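Local coordinates for mandelate racemase/muconate lactonizing protein (Thermobispora bispora, PDB 3VC5) that probably catalyses the magnesium-dependent dehydration of D-glucarate to 5-dehydro-4-deoxy-D-glucarate, as a member of the enolase superfamily, at residues L309-Y314 with S336-S341; L67-G72 with G344-A349. All coordinates share one frame; numbering follows the deposited sequence.

Interaction 1 of 2, residues L309-Y314 with S336-S341; sequences LIDHHY and SMHSNS
His-338 ND1 donates to Asp-311 OD2 at 2.6 Å, a nearly straight bond (164° at the hydrogen) lying in the imidazole plane and using the anti lone pair of the carboxylate oxygen. The carboxylate itself is turned 35° from the ring. His-338 is the predicted proton acceptor, and this bond fixes the rotation of its ring. Tyr-314 supplies a second neighbour: its ring turns an edge toward the imidazole face, an offset edge-to-face pair with centroids 5.9 Å apart. Leu-309 crosses the base of the histidine at about a right angle, its CB 3.7 Å from His-338 CB. The two segments leave neighbouring parallel strands, 307-310 and 334-337, of the modified (β/α)8, that is (β/α)7β, barrel of the enolase superfamily, where acid/base and metal-binding groups sit at the C-terminal ends of the strands. Ile-310 N bonds to Ser-336 O, and the parallel pairing continues to Met-337, just before the histidine; His-338 N then adds the final bond, to Ile-310 O at 2.9 Å. Behind the pair, Asp-311 has CG anti to its own N (chi1 -178°), which carries the carboxylate toward His-338, where OD2 meets the imidazole and OD1 turns back to the start of the helix. OD1 is gripped twice by His-313: its N at 2.7 Å gives the N-cap bond, and ND1 at 2.8 Å meets it on the syn side. An asparagine here, without the charge, would probably leave either His-338 ND1 or the His-313 donors facing an amide N-H instead of an acceptor. Farther out, Lys-125 makes a cation-pi contact with Tyr-314.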
loop_
_atom_site.group_PDB
_atom_site.type_symbol
_atom_site.label_atom_id
_atom_site.label_comp_id
_atom_site.label_asym_id
_atom_site.label_seq_id
_atom_site.Cartn_x
_atom_site.Cartn_y
_atom_site.Cartn_z
ATOM N N LEU A 309 8.459 13.635 2.570
ATOM C CA LEU A 309 8.244 14.056 1.174
ATOM C C LEU A 309 8.424 12.782 0.358
ATOM O O LEU A 309 9.535 12.264 0.236
ATOM C CB LEU A 309 9.267 15.113 0.735
ATOM C CG LEU A 309 8.930 16.568 1.107
ATOM C CD1 LEU A 309 9.017 16.824 2.627
ATOM C CD2 LEU A 309 9.833 17.532 0.357
ATOM N N ILE A 310 7.327 12.249 -0.151
ATOM C CA ILE A 310 7.379 11.088 -1.033
ATOM C C ILE A 310 7.874 11.573 -2.414
ATOM O O ILE A 310 7.829 12.778 -2.739
ATOM C CB ILE A 310 5.965 10.472 -1.140
ATOM C CG1 ILE A 310 6.005 9.031 -1.646
ATOM C CG2 ILE A 310 5.068 11.292 -2.070
ATOM C CD1 ILE A 310 6.692 8.090 -0.650
ATOM N N ASP A 311 8.339 10.641 -3.235
ATOM C CA ASP A 311 8.821 10.996 -4.568
ATOM C C ASP A 311 8.838 9.721 -5.381
ATOM O O ASP A 311 9.649 8.819 -5.096
ATOM C CB ASP A 311 10.209 11.665 -4.513
ATOM C CG ASP A 311 10.710 12.084 -5.886
ATOM O OD1 ASP A 311 10.302 11.429 -6.896
ATOM O OD2 ASP A 311 11.580 12.990 -5.964
ATOM N N HIS A 312 7.904 9.596 -6.316
ATOM C CA HIS A 312 7.772 8.330 -7.059
ATOM C C HIS A 312 9.011 8.011 -7.858
ATOM O O HIS A 312 9.203 6.842 -8.261
ATOM C CB HIS A 312 6.533 8.329 -7.955
ATOM C CG HIS A 312 6.677 9.122 -9.225
ATOM N ND1 HIS A 312 6.272 10.435 -9.326
ATOM C CD2 HIS A 312 7.160 8.777 -10.452
ATOM C CE1 HIS A 312 6.501 10.873 -10.553
ATOM N NE2 HIS A 312 6.992 9.872 -11.275
ATOM N N HIS A 313 9.853 9.026 -8.128
ATOM C CA HIS A 313 11.039 8.778 -8.961
ATOM C C HIS A 313 12.090 7.952 -8.239
ATOM O O HIS A 313 12.963 7.372 -8.884
ATOM C CB HIS A 313 11.682 10.093 -9.434
ATOM C CG HIS A 313 10.753 10.972 -10.219
ATOM N ND1 HIS A 313 9.981 11.931 -9.616
ATOM C CD2 HIS A 313 10.524 11.078 -11.555
ATOM C CE1 HIS A 313 9.280 12.580 -10.552
ATOM N NE2 HIS A 313 9.578 12.056 -11.732
ATOM N N TYR A 314 12.043 7.915 -6.906
ATOM C CA TYR A 314 12.999 7.020 -6.212
ATOM C C TYR A 314 12.332 6.110 -5.188
ATOM O O TYR A 314 13.024 5.259 -4.614
ATOM C CB TYR A 314 14.214 7.787 -5.610
ATOM C CG TYR A 314 13.873 8.842 -4.567
ATOM C CD1 TYR A 314 13.640 8.490 -3.242
ATOM C CD2 TYR A 314 13.791 10.198 -4.906
ATOM C CE1 TYR A 314 13.381 9.456 -2.269
ATOM C CE2 TYR A 314 13.538 11.162 -3.949
ATOM C CZ TYR A 314 13.278 10.785 -2.646
ATOM O OH TYR A 314 13.009 11.766 -1.711
ATOM N N SER A 336 4.113 14.957 2.095
ATOM C CA SER A 336 4.249 15.996 1.096
ATOM C C SER A 336 4.929 15.331 -0.110
ATOM O O SER A 336 4.936 14.095 -0.211
ATOM C CB SER A 336 5.093 17.147 1.657
ATOM O OG SER A 336 5.185 18.219 0.739
ATOM N N MET A 337 5.502 16.119 -1.021
ATOM C CA MET A 337 6.135 15.508 -2.190
ATOM C C MET A 337 7.354 16.315 -2.581
ATOM O O MET A 337 7.266 17.524 -2.745
ATOM C CB MET A 337 5.157 15.481 -3.381
ATOM C CG MET A 337 5.665 14.660 -4.581
ATOM S SD MET A 337 4.493 14.518 -5.955
ATOM C CE MET A 337 3.189 13.535 -5.192
ATOM N N HIS A 338 8.476 15.627 -2.753
ATOM C CA HIS A 338 9.745 16.198 -3.179
ATOM C C HIS A 338 9.785 16.270 -4.712
ATOM O O HIS A 338 9.247 15.381 -5.422
ATOM C CB HIS A 338 10.896 15.324 -2.634
ATOM C CG HIS A 338 12.222 15.559 -3.304
ATOM N ND1 HIS A 338 12.644 14.848 -4.422
ATOM C CD2 HIS A 338 13.225 16.428 -3.005
ATOM C CE1 HIS A 338 13.854 15.271 -4.775
ATOM N NE2 HIS A 338 14.221 16.241 -3.936
ATOM N N SER A 339 10.496 17.283 -5.202
ATOM C CA SER A 339 10.672 17.509 -6.628
ATOM C C SER A 339 12.180 17.563 -6.982
ATOM O O SER A 339 12.999 18.015 -6.158
ATOM C CB SER A 339 9.955 18.816 -7.026
ATOM O OG SER A 339 10.243 19.152 -8.365
ATOM N N ASN A 340 12.537 17.125 -8.197
ATOM C CA ASN A 340 13.793 17.531 -8.848
ATOM C C ASN A 340 13.407 18.195 -10.186
ATOM O O ASN A 340 12.278 17.969 -10.695
ATOM C CB ASN A 340 14.696 16.344 -9.164
ATOM C CG ASN A 340 15.464 15.839 -7.966
ATOM O OD1 ASN A 340 15.234 14.715 -7.529
ATOM N ND2 ASN A 340 16.391 16.639 -7.443
ATOM N N SER A 341 14.316 18.978 -10.773
ATOM C CA SER A 341 14.022 19.633 -12.063
ATOM C C SER A 341 13.391 18.619 -12.993
ATOM O O SER A 341 13.985 17.547 -13.215
ATOM C CB SER A 341 15.337 20.076 -12.685
ATOM O OG SER A 341 16.014 20.943 -11.783
#

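Interaction 2 of 2, residues L67-G72 with G344-A349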
loop_
_atom_site.group_PDB
_atom_site.type_symbol
_atom_site.label_atom_id
_atom_site.label_comp_id
_atom_site.label_asym_id
_atom_site.label_seq_id
_atom_site.Cartn_x
_atom_site.Cartn_y
_atom_site.Cartn_z
ATOM N N LEU A 67 4.230 6.946 -21.467
ATOM C CA LEU A 67 5.396 7.785 -21.180
ATOM C C LEU A 67 5.868 7.674 -19.726
ATOM O O LEU A 67 5.044 7.608 -18.783
ATOM C CB LEU A 67 5.088 9.247 -21.462
ATOM C CG LEU A 67 4.764 9.535 -22.933
ATOM C CD1 LEU A 67 4.276 10.990 -23.044
ATOM C CD2 LEU A 67 5.979 9.280 -23.849
ATOM N N GLY A 68 7.179 7.694 -19.548
ATOM C CA GLY A 68 7.778 7.818 -18.206
ATOM C C GLY A 68 8.928 8.797 -18.285
ATOM O O GLY A 68 9.409 9.130 -19.372
ATOM N N GLU A 69 9.358 9.283 -17.135
ATOM C CA GLU A 69 10.407 10.305 -17.061
ATOM C C GLU A 69 11.234 10.058 -15.810
ATOM O O GLU A 69 10.684 9.833 -14.734
ATOM C CB GLU A 69 9.798 11.706 -17.072
ATOM C CG GLU A 69 10.842 12.816 -16.889
ATOM C CD GLU A 69 10.238 14.212 -16.777
ATOM O OE1 GLU A 69 9.082 14.456 -17.214
ATOM O OE2 GLU A 69 10.957 15.089 -16.232
ATOM N N THR A 70 12.552 10.093 -15.956
ATOM C CA THR A 70 13.431 9.794 -14.832
ATOM C C THR A 70 14.719 10.620 -14.973
ATOM O O THR A 70 14.814 11.500 -15.847
ATOM C CB THR A 70 13.693 8.289 -14.734
ATOM O OG1 THR A 70 14.443 8.000 -13.545
ATOM C CG2 THR A 70 14.432 7.753 -15.972
ATOM N N TYR A 71 15.702 10.363 -14.117
ATOM C CA TYR A 71 16.959 11.132 -14.078
ATOM C C TYR A 71 17.762 10.895 -15.338
ATOM O O TYR A 71 17.596 9.846 -15.997
ATOM C CB TYR A 71 17.801 10.637 -12.889
ATOM C CG TYR A 71 17.000 10.672 -11.633
ATOM C CD1 TYR A 71 16.625 11.881 -11.040
ATOM C CD2 TYR A 71 16.599 9.486 -11.016
ATOM C CE1 TYR A 71 15.838 11.907 -9.885
ATOM C CE2 TYR A 71 15.845 9.506 -9.842
ATOM C CZ TYR A 71 15.486 10.717 -9.273
ATOM O OH TYR A 71 14.751 10.713 -8.128
ATOM N N GLY A 72 18.623 11.868 -15.674
ATOM C CA GLY A 72 19.482 11.773 -16.865
ATOM C C GLY A 72 20.947 11.457 -16.605
ATOM O O GLY A 72 21.723 11.319 -17.563
ATOM N N GLY A 344 6.920 17.638 -18.145
ATOM C CA GLY A 344 5.487 17.455 -17.993
ATOM C C GLY A 344 5.033 16.007 -17.791
ATOM O O GLY A 344 3.939 15.763 -17.294
ATOM N N ILE A 345 5.859 15.041 -18.184
ATOM C CA ILE A 345 5.508 13.635 -17.933
ATOM C C ILE A 345 5.558 13.412 -16.422
ATOM O O ILE A 345 4.598 12.910 -15.818
ATOM C CB ILE A 345 6.444 12.684 -18.676
ATOM C CG1 ILE A 345 6.217 12.831 -20.191
ATOM C CG2 ILE A 345 6.243 11.211 -18.174
ATOM C CD1 ILE A 345 7.411 12.298 -21.010
ATOM N N SER A 346 6.652 13.850 -15.806
ATOM C CA SER A 346 6.783 13.792 -14.330
ATOM C C SER A 346 5.669 14.615 -13.673
ATOM O O SER A 346 5.068 14.168 -12.705
ATOM C CB SER A 346 8.139 14.310 -13.864
ATOM O OG SER A 346 9.100 13.305 -14.105
ATOM N N LEU A 347 5.371 15.804 -14.205
ATOM C CA LEU A 347 4.307 16.632 -13.579
ATOM C C LEU A 347 2.954 15.924 -13.648
ATOM O O LEU A 347 2.200 15.915 -12.649
ATOM C CB LEU A 347 4.170 18.014 -14.233
ATOM C CG LEU A 347 3.199 18.977 -13.515
ATOM C CD1 LEU A 347 3.572 19.247 -12.074
ATOM C CD2 LEU A 347 3.123 20.293 -14.283
ATOM N N ALA A 348 2.657 15.266 -14.776
ATOM C CA ALA A 348 1.371 14.542 -14.906
ATOM C C ALA A 348 1.360 13.402 -13.869
ATOM O O ALA A 348 0.374 13.205 -13.157
ATOM C CB ALA A 348 1.204 13.979 -16.289
ATOM N N ALA A 349 2.478 12.668 -13.787
ATOM C CA ALA A 349 2.545 11.528 -12.862
ATOM C C ALA A 349 2.400 11.981 -11.397
ATOM O O ALA A 349 1.650 11.375 -10.626
ATOM C CB ALA A 349 3.811 10.759 -13.070
#
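The carboxylate of Glu-69 is the flat group of this contact, and Ser-346 OG lies over one face of it, 3.0 Å from Glu-69 CD but hydrogen-bonded to neither oxygen; its hydrogen-bond partners are His-313 and Arg-53. Ser-346 N donates to Glu-69 OE1 at 2.9 Å, reaching it from 54° out of the carboxylate plane. The other oxygen, OE2, is taken by Leu-343 N and by a salt bridge to Arg-53, so backbone N-H groups at the start of helix 344-355 meet both oxygens, and the helix end would probably favour the negative charge. With CG anti to the backbone N (chi1 176°) and the chain extended beyond it, Glu-69 reaches from the strand to the first turn of the helix. Alongside, Ile-345 lies on the strand: CG2 rests 3.6 Å from Gly-68 C, while CD1 meets Leu-67 CB at 3.9 Å, the two side chains crossing at about a right angle. The strand and helix segments run at 107° to each other. Strand 65-71 edges the antiparallel sheet of the N-terminal domain, so this contact is part of the buried interface between that domain and the barrel domain, characteristic of the enolase superfamily.

Overall arrangement
Interactions 1 and 2 have centres 11 Å apart and meet through His-313: its NE2 lies 2.7 Å from Ser-346 OG, a probable hydrogen bond, so a polar chain runs from Ser-346 through His-313 and Asp-311 to His-338, joining the domain interface to the predicted proton acceptor. Tyr-71 makes a second junction, its OH 3.4 Å from both His-313 CB and Tyr-314 CD2. Interaction 1 borders the active site: the side chain of His-338 is about 3 Å from that of Asn-287, a magnesium-binding residue, although no magnesium is bound in this chain, and that of Asn-340 about 3 Å from a phosphate, probably from the crystallisation liquor. The Ser-346 side chain stands about 10 Å from that of His-338.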